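Local coordinates for protein Fe(2+) transporter FeoB (Methanocaldococcus jannaschii, PDB 2WJI) that probably carries ferrous iron across the cell membrane in a GTP-driven uptake system, its N-terminal G domain binding guanine nucleotides, at residues Ala7-Pro12 with Asp83-Ile88; Ser17-Ala22 with Leu144-Lys149; Tyr61-Asn66 with Leu98-Gln103; Asn87-Thr92 with Leu111-Asn116. All coordinates share one frame; numbering follows the deposited sequence.

Interaction 1 of 4, residues Ala7-Pro12 with Asp83-Ile88; sequences ALIGNP and DLVVNI. With GNP (phosphoaminophosphonic acid-guanylate ester), chain C.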
# COMPACT_ATOMS: atom_id res chain seq x y z
N ALA A 7 4.08 4.79 4.30
CA ALA A 7 3.95 3.46 4.89
C ALA A 7 3.10 2.56 4.01
O ALA A 7 2.07 3.00 3.50
CB ALA A 7 3.33 3.54 6.29
N LEU A 8 3.54 1.31 3.83
CA LEU A 8 2.75 0.29 3.15
C LEU A 8 2.02 -0.53 4.21
O LEU A 8 2.63 -0.96 5.20
CB LEU A 8 3.66 -0.64 2.33
CG LEU A 8 4.68 0.06 1.41
CD1 LEU A 8 5.53 -0.97 0.66
CD2 LEU A 8 3.98 1.01 0.45
N ILE A 9 0.73 -0.75 4.02
CA ILE A 9 -0.02 -1.54 4.98
C ILE A 9 -1.08 -2.32 4.25
O ILE A 9 -1.59 -1.87 3.22
CB ILE A 9 -0.66 -0.66 6.08
CG1 ILE A 9 -1.09 -1.52 7.29
CG2 ILE A 9 -1.85 0.13 5.53
CD1 ILE A 9 -1.60 -0.71 8.46
N GLY A 10 -1.38 -3.52 4.75
CA GLY A 10 -2.36 -4.39 4.12
C GLY A 10 -2.39 -5.79 4.73
O GLY A 10 -1.52 -6.17 5.50
N ASN A 11 -3.41 -6.56 4.36
CA ASN A 11 -3.56 -7.96 4.80
C ASN A 11 -2.33 -8.82 4.51
O ASN A 11 -1.58 -8.55 3.56
CB ASN A 11 -4.76 -8.59 4.10
CG ASN A 11 -6.08 -8.01 4.56
OD1 ASN A 11 -6.13 -7.17 5.46
ND2 ASN A 11 -7.17 -8.45 3.92
N PRO A 12 -2.11 -9.85 5.32
CA PRO A 12 -1.10 -10.85 4.94
C PRO A 12 -1.23 -11.28 3.48
O PRO A 12 -2.35 -11.47 2.97
CB PRO A 12 -1.44 -12.04 5.85
CG PRO A 12 -2.02 -11.40 7.08
CD PRO A 12 -2.73 -10.15 6.63
N ASP A 83 3.17 10.74 5.92
CA ASP A 83 2.57 11.67 4.96
C ASP A 83 1.53 10.96 4.09
O ASP A 83 0.55 11.56 3.65
CB ASP A 83 3.65 12.29 4.08
CG ASP A 83 4.60 13.19 4.86
OD1 ASP A 83 4.12 14.12 5.54
OD2 ASP A 83 5.82 12.95 4.80
N LEU A 84 1.75 9.67 3.83
CA LEU A 84 0.79 8.90 3.05
C LEU A 84 0.78 7.46 3.53
O LEU A 84 1.84 6.88 3.78
CB LEU A 84 1.15 8.95 1.55
CG LEU A 84 0.28 8.12 0.58
CD1 LEU A 84 -1.17 8.56 0.64
CD2 LEU A 84 0.79 8.18 -0.87
N VAL A 85 -0.41 6.89 3.67
CA VAL A 85 -0.53 5.46 3.93
C VAL A 85 -0.98 4.81 2.63
O VAL A 85 -2.04 5.15 2.10
CB VAL A 85 -1.52 5.16 5.07
CG1 VAL A 85 -1.79 3.66 5.17
CG2 VAL A 85 -0.99 5.70 6.40
N VAL A 86 -0.15 3.92 2.10
CA VAL A 86 -0.49 3.20 0.89
C VAL A 86 -1.11 1.86 1.29
O VAL A 86 -0.42 0.93 1.72
CB VAL A 86 0.74 2.97 -0.03
CG1 VAL A 86 0.35 2.18 -1.25
CG2 VAL A 86 1.34 4.30 -0.47
N ASN A 87 -2.43 1.78 1.18
CA ASN A 87 -3.15 0.58 1.59
C ASN A 87 -3.18 -0.39 0.42
O ASN A 87 -3.87 -0.16 -0.59
CB ASN A 87 -4.56 0.94 2.08
CG ASN A 87 -5.37 -0.27 2.54
OD1 ASN A 87 -4.83 -1.32 2.91
ND2 ASN A 87 -6.69 -0.11 2.50
N ILE A 88 -2.40 -1.46 0.54
CA ILE A 88 -2.31 -2.45 -0.53
C ILE A 88 -3.40 -3.49 -0.33
O ILE A 88 -3.52 -4.07 0.76
CB ILE A 88 -0.93 -3.13 -0.56
CG1 ILE A 88 0.14 -2.07 -0.86
CG2 ILE A 88 -0.92 -4.25 -1.60
CD1 ILE A 88 1.54 -2.46 -0.45
PG GNP C . 3.26 -10.89 4.25
O1G GNP C . 4.40 -9.97 4.57
O2G GNP C . 1.94 -10.44 4.87
O3G GNP C . 3.77 -12.21 4.77
N3B GNP C . 3.05 -11.02 2.67
PB GNP C . 3.21 -9.88 1.56
O1B GNP C . 2.07 -8.94 1.66
O2B GNP C . 4.53 -9.27 1.70
O3A GNP C . 3.13 -10.53 0.17
PA GNP C . 4.31 -10.84 -0.79
O1A GNP C . 4.66 -9.61 -1.53
O2A GNP C . 5.42 -11.54 -0.10
O5' GNP C . 3.71 -11.84 -1.84
C5' GNP C . 2.70 -12.75 -1.44
C4' GNP C . 2.37 -13.69 -2.59
O4' GNP C . 1.53 -13.02 -3.57
C3' GNP C . 3.58 -14.21 -3.35
O3' GNP C . 3.32 -15.53 -3.81
C2' GNP C . 3.66 -13.26 -4.53
O2' GNP C . 4.27 -13.86 -5.65
C1' GNP C . 2.18 -13.06 -4.82
N9 GNP C . 1.95 -11.83 -5.56
C8 GNP C . 2.45 -10.58 -5.26
N7 GNP C . 2.08 -9.67 -6.12
C5 GNP C . 1.30 -10.36 -7.05
C6 GNP C . 0.63 -9.90 -8.21
O6 GNP C . 0.59 -8.75 -8.67
N1 GNP C . -0.04 -10.93 -8.87
C2 GNP C . -0.07 -12.24 -8.46
N2 GNP C . -0.77 -13.10 -9.23
N3 GNP C . 0.56 -12.68 -7.37
C4 GNP C . 1.22 -11.69 -6.72
O HOH W 1 -5.10 -5.57 2.47
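I9 and V85 touch through their branches, CG2 of I9 reaching CG1 of V85 at 3.5 Å on the sheet face they share with A7 and N87. I9 has its CG1 arm anti to the backbone N (chi1 -163°), which leaves the CG2 methyl to meet the valine. On the other face L8 and V86 run side by side and point the same way, L8 CD2 lying 3.8 Å from V86 CB, while CD1 of I88 reaches L8 CB at 3.9 Å. Four backbone bonds zip the pair: A7 N to L84 O, V86 N to A7 O (2.8 Å), I9 N to V86 O (3.1 Å) and I88 N to I9 O (2.8 Å). The alternation, with the strands running the same way at 27°, is that of two neighbouring parallel strands in the core of a P-loop G domain; the first leads into the phosphate-binding loop, whose G10, N11 and P12 belong to the GTP site. Past G10 the segments part, and a water accepts from N11 N and lies 2.8 Å from I88 O, to which it may donate. P12 has already reached the nucleotide, its CA 3.1 Å from O2G of the bound GTP analogue. In the second shell, the backbone of L8 bonds to V55 and L57 on its other flank, and that of V85 to N110 and L112, so both strands are interior. L104 of helix 94-106 backs I9, V14 of the phosphate-binding loop packs on I88, and K16 NZ bonds to N11 O.

Interaction 2 of 4, residues Ser17-Ala22 with Leu144-Lys149; sequences STIFNA and LSAAKK. With MG (magnesium ion), chain D; GNP (phosphoaminophosphonic acid-guanylate ester), chain C.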
# COMPACT_ATOMS: atom_id res chain seq x y z
N SER A 17 5.69 -6.96 0.25
CA SER A 17 7.13 -7.07 -0.02
C SER A 17 7.44 -6.92 -1.50
O SER A 17 8.42 -6.27 -1.87
CB SER A 17 7.67 -8.40 0.49
OG SER A 17 7.78 -8.40 1.90
N THR A 18 6.61 -7.54 -2.35
CA THR A 18 6.77 -7.46 -3.80
C THR A 18 6.76 -6.00 -4.26
O THR A 18 7.59 -5.57 -5.06
CB THR A 18 5.65 -8.24 -4.53
OG1 THR A 18 5.70 -9.62 -4.14
CG2 THR A 18 5.81 -8.15 -6.05
N ILE A 19 5.81 -5.23 -3.73
CA ILE A 19 5.72 -3.82 -4.05
C ILE A 19 6.87 -3.02 -3.43
O ILE A 19 7.43 -2.14 -4.08
CB ILE A 19 4.34 -3.25 -3.67
CG1 ILE A 19 3.30 -3.76 -4.67
CG2 ILE A 19 4.37 -1.72 -3.62
CD1 ILE A 19 1.86 -3.67 -4.19
N PHE A 20 7.23 -3.34 -2.19
CA PHE A 20 8.37 -2.69 -1.54
C PHE A 20 9.65 -2.85 -2.36
O PHE A 20 10.32 -1.86 -2.66
CB PHE A 20 8.56 -3.21 -0.11
CG PHE A 20 9.68 -2.54 0.64
CD1 PHE A 20 9.46 -1.35 1.32
CD2 PHE A 20 10.94 -3.11 0.67
CE1 PHE A 20 10.49 -0.75 2.02
CE2 PHE A 20 11.97 -2.50 1.36
CZ PHE A 20 11.75 -1.32 2.04
N ASN A 21 9.99 -4.08 -2.75
CA ASN A 21 11.15 -4.31 -3.62
C ASN A 21 11.05 -3.55 -4.94
O ASN A 21 12.01 -2.93 -5.38
CB ASN A 21 11.33 -5.80 -3.95
CG ASN A 21 12.16 -6.02 -5.23
OD1 ASN A 21 11.61 -6.31 -6.29
ND2 ASN A 21 13.47 -5.86 -5.13
N ALA A 22 9.88 -3.61 -5.56
CA ALA A 22 9.66 -2.94 -6.84
C ALA A 22 9.87 -1.43 -6.76
O ALA A 22 10.43 -0.83 -7.69
CB ALA A 22 8.26 -3.26 -7.37
N LEU A 144 -2.69 -2.41 -10.12
CA LEU A 144 -1.39 -2.91 -10.55
C LEU A 144 -1.23 -4.42 -10.44
O LEU A 144 -2.07 -5.10 -9.85
CB LEU A 144 -0.26 -2.20 -9.80
CG LEU A 144 -0.11 -2.36 -8.29
CD1 LEU A 144 1.28 -1.93 -7.86
CD2 LEU A 144 -1.17 -1.58 -7.54
N SER A 145 -0.16 -4.93 -11.03
CA SER A 145 0.23 -6.32 -10.86
C SER A 145 1.71 -6.32 -10.55
O SER A 145 2.55 -6.37 -11.46
CB SER A 145 -0.07 -7.14 -12.12
OG SER A 145 -1.43 -7.03 -12.48
N ALA A 146 2.04 -6.28 -9.27
CA ALA A 146 3.41 -6.02 -8.82
C ALA A 146 4.41 -7.12 -9.17
O ALA A 146 5.59 -6.84 -9.40
CB ALA A 146 3.43 -5.73 -7.34
N ALA A 147 3.95 -8.37 -9.19
CA ALA A 147 4.81 -9.48 -9.54
C ALA A 147 5.19 -9.44 -11.03
O ALA A 147 6.21 -10.01 -11.44
CB ALA A 147 4.16 -10.81 -9.19
N LYS A 148 4.36 -8.78 -11.84
CA LYS A 148 4.66 -8.60 -13.26
C LYS A 148 5.28 -7.23 -13.50
O LYS A 148 5.48 -6.81 -14.65
CB LYS A 148 3.41 -8.75 -14.12
CG LYS A 148 2.87 -10.17 -14.19
CD LYS A 148 2.15 -10.42 -15.52
CE LYS A 148 1.32 -11.67 -15.44
NZ LYS A 148 1.98 -12.71 -14.59
N LYS A 149 5.57 -6.53 -12.41
CA LYS A 149 6.14 -5.18 -12.45
C LYS A 149 5.35 -4.26 -13.37
O LYS A 149 5.92 -3.48 -14.13
CB LYS A 149 7.61 -5.23 -12.87
CG LYS A 149 8.36 -6.42 -12.32
CD LYS A 149 9.84 -6.12 -12.16
CE LYS A 149 10.70 -7.30 -12.59
NZ LYS A 149 10.08 -8.62 -12.27
MG MG D . 6.04 -9.35 3.24
PG GNP C . 3.26 -10.89 4.25
O1G GNP C . 4.40 -9.97 4.57
O2G GNP C . 1.94 -10.44 4.87
O3G GNP C . 3.77 -12.21 4.77
N3B GNP C . 3.05 -11.02 2.67
PB GNP C . 3.21 -9.88 1.56
O1B GNP C . 2.07 -8.94 1.66
O2B GNP C . 4.53 -9.27 1.70
O3A GNP C . 3.13 -10.53 0.17
PA GNP C . 4.31 -10.84 -0.79
O1A GNP C . 4.66 -9.61 -1.53
O2A GNP C . 5.42 -11.54 -0.10
O5' GNP C . 3.71 -11.84 -1.84
C5' GNP C . 2.70 -12.75 -1.44
C4' GNP C . 2.37 -13.69 -2.59
O4' GNP C . 1.53 -13.02 -3.57
C3' GNP C . 3.58 -14.21 -3.35
O3' GNP C . 3.32 -15.53 -3.81
C2' GNP C . 3.66 -13.26 -4.53
O2' GNP C . 4.27 -13.86 -5.65
C1' GNP C . 2.18 -13.06 -4.82
N9 GNP C . 1.95 -11.83 -5.56
C8 GNP C . 2.45 -10.58 -5.26
N7 GNP C . 2.08 -9.67 -6.12
C5 GNP C . 1.30 -10.36 -7.05
C6 GNP C . 0.63 -9.90 -8.21
O6 GNP C . 0.59 -8.75 -8.67
N1 GNP C . -0.04 -10.93 -8.87
C2 GNP C . -0.07 -12.24 -8.46
N2 GNP C . -0.77 -13.10 -9.23
N3 GNP C . 0.56 -12.68 -7.37
C4 GNP C . 1.22 -11.69 -6.72
O HOH W 2 6.79 -11.48 2.19
O HOH W 3 7.71 -9.82 4.66
O HOH W 4 5.81 -7.11 3.83
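I19 and A146 bring their backbones within 5.7 Å, CA to CA, where the helical turn 17-22 meets the short 3-10 turn 146-148, and no hydrogen bond passes between the two. A146 is central to the contact: its CB presses on I19 CG1 at 3.3 Å, tighter than usual for two carbons, and lies 3.6 Å from T18 CG2. That threonine methyl stands anti to its own amide nitrogen (chi1 -60° for OG1) and rests over the carbonyl end of A146, turning OG1 the other way, to the nucleotide. The I19 side chain also lies across that of L144, their CD1 methyls 4.1 Å apart, and L155 and I152 of helix 152-162 continue the apolar patch behind I19 and L144. Several polar groups of the two segments serve the bound GTP analogue. O1A of the alpha phosphate accepts from T18 N and, at 2.8 Å, from T18 OG1. O2B accepts from S17 N. S17 OG binds the magnesium ion at 2.4 Å, and O1G, O2B and three waters complete its six ligands. At the guanine, A147 N makes a weak bond to O6 while A147 CB lies against the ring carbons C5 and C6; A146 N lies 2.9 Å from O6 but gives its hydrogen bond to N116 OD1. S17 closes the phosphate-binding loop, and S145 to A147 form the G5 element. The helix thus holds phosphates and metal while the loop borders the base, and only van der Waals contact joins the two segments, consistent with a G5 loop that can rearrange when nucleotide is released.

Interaction 3 of 4, residues Tyr61-Asn66 with Leu98-Gln103; sequences YSLTAN and LYLTLQ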
# COMPACT_ATOMS: atom_id res chain seq x y z
N TYR A 61 -5.00 -7.70 9.52
CA TYR A 61 -6.36 -7.77 8.98
C TYR A 61 -7.22 -6.63 9.51
O TYR A 61 -8.26 -6.30 8.94
CB TYR A 61 -7.02 -9.10 9.34
CG TYR A 61 -6.50 -10.29 8.56
CD1 TYR A 61 -6.77 -10.43 7.21
CD2 TYR A 61 -5.75 -11.27 9.19
CE1 TYR A 61 -6.30 -11.52 6.49
CE2 TYR A 61 -5.27 -12.36 8.49
CZ TYR A 61 -5.55 -12.48 7.14
OH TYR A 61 -5.07 -13.58 6.45
N SER A 62 -6.77 -6.03 10.61
CA SER A 62 -7.47 -4.91 11.23
C SER A 62 -6.53 -4.17 12.18
O SER A 62 -5.38 -4.57 12.35
CB SER A 62 -8.69 -5.41 12.00
OG SER A 62 -8.32 -6.40 12.93
N LEU A 63 -7.02 -3.10 12.79
CA LEU A 63 -6.19 -2.32 13.72
C LEU A 63 -6.74 -2.26 15.15
O LEU A 63 -6.65 -1.24 15.83
CB LEU A 63 -5.95 -0.91 13.18
CG LEU A 63 -5.08 -0.91 11.91
CD1 LEU A 63 -4.98 0.46 11.29
CD2 LEU A 63 -3.70 -1.47 12.21
N THR A 64 -7.30 -3.37 15.60
CA THR A 64 -7.65 -3.51 17.00
C THR A 64 -6.37 -3.93 17.72
O THR A 64 -5.30 -3.91 17.13
CB THR A 64 -8.75 -4.55 17.20
OG1 THR A 64 -8.30 -5.82 16.72
CG2 THR A 64 -9.99 -4.14 16.42
N ALA A 65 -6.48 -4.31 18.99
CA ALA A 65 -5.29 -4.64 19.76
C ALA A 65 -5.21 -6.14 20.06
O ALA A 65 -5.25 -6.54 21.22
CB ALA A 65 -5.25 -3.83 21.04
N ASN A 66 -5.08 -6.95 19.02
CA ASN A 66 -5.20 -8.40 19.17
C ASN A 66 -3.91 -9.18 18.92
O ASN A 66 -3.84 -10.38 19.20
CB ASN A 66 -6.32 -8.94 18.28
CG ASN A 66 -7.70 -8.46 18.70
OD1 ASN A 66 -8.65 -8.50 17.91
ND2 ASN A 66 -7.81 -8.00 19.95
N LEU A 98 -11.12 -4.67 2.59
CA LEU A 98 -11.77 -3.39 2.86
C LEU A 98 -12.09 -3.18 4.34
O LEU A 98 -12.41 -2.06 4.75
CB LEU A 98 -13.02 -3.23 2.00
CG LEU A 98 -12.71 -2.95 0.52
CD1 LEU A 98 -14.00 -2.81 -0.27
CD2 LEU A 98 -11.85 -1.70 0.37
N TYR A 99 -12.00 -4.24 5.14
CA TYR A 99 -12.20 -4.10 6.57
C TYR A 99 -11.11 -3.22 7.18
O TYR A 99 -11.38 -2.26 7.92
CB TYR A 99 -12.21 -5.46 7.25
CG TYR A 99 -12.78 -5.42 8.65
CD1 TYR A 99 -14.15 -5.31 8.86
CD2 TYR A 99 -11.95 -5.48 9.76
CE1 TYR A 99 -14.67 -5.26 10.13
CE2 TYR A 99 -12.47 -5.44 11.04
CZ TYR A 99 -13.83 -5.33 11.22
OH TYR A 99 -14.36 -5.29 12.49
N LEU A 100 -9.86 -3.56 6.87
CA LEU A 100 -8.72 -2.77 7.31
C LEU A 100 -8.84 -1.37 6.73
O LEU A 100 -8.59 -0.38 7.43
CB LEU A 100 -7.41 -3.43 6.86
CG LEU A 100 -6.14 -2.60 7.01
CD1 LEU A 100 -5.89 -2.27 8.47
CD2 LEU A 100 -4.95 -3.35 6.41
N THR A 101 -9.23 -1.29 5.46
CA THR A 101 -9.38 -0.02 4.76
C THR A 101 -10.27 0.99 5.50
O THR A 101 -9.94 2.17 5.59
CB THR A 101 -9.93 -0.22 3.34
OG1 THR A 101 -9.06 -1.11 2.61
CG2 THR A 101 -10.03 1.10 2.60
N LEU A 102 -11.40 0.52 6.01
CA LEU A 102 -12.34 1.37 6.73
C LEU A 102 -11.77 1.92 8.03
O LEU A 102 -12.02 3.07 8.39
CB LEU A 102 -13.65 0.62 7.01
CG LEU A 102 -14.72 0.69 5.92
CD1 LEU A 102 -14.11 0.79 4.53
CD2 LEU A 102 -15.63 -0.52 6.01
N GLN A 103 -11.03 1.08 8.75
CA GLN A 103 -10.38 1.53 9.98
C GLN A 103 -9.32 2.61 9.71
O GLN A 103 -9.15 3.53 10.50
CB GLN A 103 -9.78 0.34 10.73
CG GLN A 103 -10.82 -0.71 11.15
CD GLN A 103 -10.22 -1.88 11.91
OE1 GLN A 103 -9.07 -1.83 12.34
NE2 GLN A 103 -11.01 -2.94 12.08
O HOH W 5 -9.00 -6.30 6.41
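Y61 meets the helix through its backbone: its carbonyl O lies 3.6 Å from L100 CB and 3.9 Å from CD2 of Y99, in the plane of that ring and at its edge. A water 2.6 Å from Y61 O, to which it may donate, accepts from L100 N, an amide without a bond to the preceding turn at the kink of helix 94-106. The Y61 ring itself departs from the helix segment to pack on N11, P12 and R96. S62 follows with its CB at the same Y99 edge, 3.9 Å from CE2, and 3.4 Å from NE2 of Q103. L63 is buried; its side chain lies across that of L100, CG 3.8 Å from L100 CD1, and its amide points to OE1 of Q103; the modelled separation of L63 N and Q103 OE1, 2.5 Å, is too short to be trusted, although the direction fits a hydrogen bond. Q103 reaches the loop because its chain is extended beyond CG (chi2 -179°). T64 only skirts the helix, its OG1 bonded instead to E70. These residues follow the predicted G3 element, D56 to G59, in the region corresponding to switch II of G domains. The loop lies between helices 68-80 and 94-106: L63 packs on A73 of the former and L104 of the latter, while L100 touches N87 on strand 84-90 and N11 of the phosphate-binding loop.

Interaction 4 of 4, residues Asn87-Thr92 with Leu111-Asn116; sequences NIVDAT and LLLALN. With GNP (phosphoaminophosphonic acid-guanylate ester), chain C.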
# COMPACT_ATOMS: atom_id res chain seq x y z
N ASN A 87 -2.43 1.78 1.18
CA ASN A 87 -3.15 0.58 1.59
C ASN A 87 -3.18 -0.39 0.42
O ASN A 87 -3.87 -0.16 -0.59
CB ASN A 87 -4.56 0.94 2.08
CG ASN A 87 -5.37 -0.27 2.54
OD1 ASN A 87 -4.83 -1.32 2.91
ND2 ASN A 87 -6.69 -0.11 2.50
N ILE A 88 -2.40 -1.46 0.54
CA ILE A 88 -2.31 -2.45 -0.53
C ILE A 88 -3.40 -3.49 -0.33
O ILE A 88 -3.52 -4.07 0.76
CB ILE A 88 -0.93 -3.13 -0.56
CG1 ILE A 88 0.14 -2.07 -0.86
CG2 ILE A 88 -0.92 -4.25 -1.60
CD1 ILE A 88 1.54 -2.46 -0.45
N VAL A 89 -4.20 -3.70 -1.36
CA VAL A 89 -5.33 -4.61 -1.30
C VAL A 89 -5.28 -5.63 -2.44
O VAL A 89 -4.80 -5.34 -3.53
CB VAL A 89 -6.66 -3.84 -1.33
CG1 VAL A 89 -6.66 -2.73 -0.28
CG2 VAL A 89 -6.92 -3.26 -2.69
N ASP A 90 -5.77 -6.84 -2.16
CA ASP A 90 -5.80 -7.91 -3.15
C ASP A 90 -7.07 -7.78 -3.97
O ASP A 90 -8.17 -7.85 -3.42
CB ASP A 90 -5.74 -9.27 -2.44
CG ASP A 90 -5.69 -10.46 -3.41
OD1 ASP A 90 -5.90 -10.28 -4.64
OD2 ASP A 90 -5.46 -11.59 -2.93
N ALA A 91 -6.92 -7.58 -5.28
CA ALA A 91 -8.07 -7.42 -6.17
C ALA A 91 -9.00 -8.63 -6.15
O ALA A 91 -10.18 -8.50 -6.47
CB ALA A 91 -7.61 -7.15 -7.59
N THR A 92 -8.47 -9.79 -5.77
CA THR A 92 -9.29 -11.01 -5.76
C THR A 92 -9.93 -11.32 -4.40
O THR A 92 -10.57 -12.36 -4.23
CB THR A 92 -8.51 -12.26 -6.24
OG1 THR A 92 -7.48 -12.58 -5.29
CG2 THR A 92 -7.90 -12.00 -7.62
N LEU A 111 -4.79 8.61 2.76
CA LEU A 111 -4.80 7.25 2.25
C LEU A 111 -4.78 7.18 0.73
O LEU A 111 -5.30 8.05 0.04
CB LEU A 111 -6.04 6.53 2.78
CG LEU A 111 -6.11 5.02 2.63
CD1 LEU A 111 -4.99 4.33 3.40
CD2 LEU A 111 -7.47 4.53 3.12
N LEU A 112 -4.16 6.11 0.23
CA LEU A 112 -4.10 5.81 -1.20
C LEU A 112 -4.16 4.30 -1.35
O LEU A 112 -3.45 3.56 -0.66
CB LEU A 112 -2.80 6.33 -1.81
CG LEU A 112 -2.54 5.86 -3.24
CD1 LEU A 112 -3.68 6.29 -4.14
CD2 LEU A 112 -1.22 6.42 -3.77
N LEU A 113 -5.01 3.84 -2.26
CA LEU A 113 -5.27 2.42 -2.41
C LEU A 113 -4.49 1.84 -3.59
O LEU A 113 -4.66 2.27 -4.73
CB LEU A 113 -6.76 2.19 -2.59
CG LEU A 113 -7.39 1.08 -1.76
CD1 LEU A 113 -6.94 1.22 -0.32
CD2 LEU A 113 -8.91 1.14 -1.85
N ALA A 114 -3.63 0.87 -3.31
CA ALA A 114 -2.94 0.12 -4.35
C ALA A 114 -3.61 -1.24 -4.50
O ALA A 114 -3.54 -2.08 -3.61
CB ALA A 114 -1.46 -0.03 -4.01
N LEU A 115 -4.25 -1.43 -5.65
CA LEU A 115 -5.08 -2.60 -5.92
C LEU A 115 -4.26 -3.60 -6.71
O LEU A 115 -4.13 -3.50 -7.94
CB LEU A 115 -6.32 -2.15 -6.70
CG LEU A 115 -7.40 -3.16 -7.05
CD1 LEU A 115 -8.10 -3.68 -5.80
CD2 LEU A 115 -8.40 -2.50 -7.99
N ASN A 116 -3.67 -4.55 -5.98
CA ASN A 116 -2.71 -5.48 -6.52
C ASN A 116 -3.33 -6.78 -7.05
O ASN A 116 -4.51 -7.05 -6.84
CB ASN A 116 -1.66 -5.80 -5.45
CG ASN A 116 -0.37 -6.34 -6.03
OD1 ASN A 116 -0.01 -6.01 -7.16
ND2 ASN A 116 0.34 -7.15 -5.26
PG GNP C . 3.26 -10.89 4.25
O1G GNP C . 4.40 -9.97 4.57
O2G GNP C . 1.94 -10.44 4.87
O3G GNP C . 3.77 -12.21 4.77
N3B GNP C . 3.05 -11.02 2.67
PB GNP C . 3.21 -9.88 1.56
O1B GNP C . 2.07 -8.94 1.66
O2B GNP C . 4.53 -9.27 1.70
O3A GNP C . 3.13 -10.53 0.17
PA GNP C . 4.31 -10.84 -0.79
O1A GNP C . 4.66 -9.61 -1.53
O2A GNP C . 5.42 -11.54 -0.10
O5' GNP C . 3.71 -11.84 -1.84
C5' GNP C . 2.70 -12.75 -1.44
C4' GNP C . 2.37 -13.69 -2.59
O4' GNP C . 1.53 -13.02 -3.57
C3' GNP C . 3.58 -14.21 -3.35
O3' GNP C . 3.32 -15.53 -3.81
C2' GNP C . 3.66 -13.26 -4.53
O2' GNP C . 4.27 -13.86 -5.65
C1' GNP C . 2.18 -13.06 -4.82
N9 GNP C . 1.95 -11.83 -5.56
C8 GNP C . 2.45 -10.58 -5.26
N7 GNP C . 2.08 -9.67 -6.12
C5 GNP C . 1.30 -10.36 -7.05
C6 GNP C . 0.63 -9.90 -8.21
O6 GNP C . 0.59 -8.75 -8.67
N1 GNP C . -0.04 -10.93 -8.87
C2 GNP C . -0.07 -12.24 -8.46
N2 GNP C . -0.77 -13.10 -9.23
N3 GNP C . 0.56 -12.68 -7.37
C4 GNP C . 1.22 -11.69 -6.72
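V89 and L115 are tightly packed, CG2 of V89 only 3.4 Å from CD1 of L115, less than carbons normally allow. Both sit on one face of the sheet with L113, whose CD1 lies 4.0 Å from V89 CG1, the two side chains crossing at about a right angle; helix 94-106 covers this face, with N97 on V89 and L94 on L115. Five backbone bonds run the length of the parallel pair, from N87 N to L112 O through V89 N to A114 O (2.9 Å) to A91 N on N116 O (2.9 Å). On the other face packing is looser: I88 CG1 and A114 CB stand 4.1 Å apart. Solvent comes nearer at the ends: partly exposed L111 still reaches N87 CB with CD1, and T92, also partly exposed, makes no contact with 111-116 and folds back on D90. There both T92 N and T92 OG1 reach D90 OD1, at 2.8 and 2.9 Å, from the same face of the carboxylate, the hydrogen bond from T92 N making an Asx turn. This is the beta-alpha-beta unit of strand 84-90, helix 94-106 and strand 111-116, and it delivers N116, first residue of the G4 NKxD motif. N116 ND2 donates to V14 O and lies 3.2 Å from N7 of the guanine, while OD1 accepts from A146 N. With both ends of the amide engaged by protein, its rotation is probably fixed, which would present it to the base in one orientation.

In the fold
From the N terminus, strand 3-9 pairs with strand 84-90 in interaction 1, closing a long loop that contains helix 16-24 and the 61-66 segment. Interactions 2 and 3 both start inside that loop and end beyond it, so each crosses interaction 1. Interaction 2 spans furthest, from helix 16-24 to the loop after strand 141-143, and encloses interactions 3 and 4, which cross each other. Interaction 4 begins on N87 and I88, where interaction 1 ends, carrying the sheet on to strand 111-116. Interactions 1, 2 and 4 all reach the nucleotide; interaction 3 lies on the other side of the chain's centre from interaction 2, about 23 Å between centres, and ties the probable switch II region to helix 94-106.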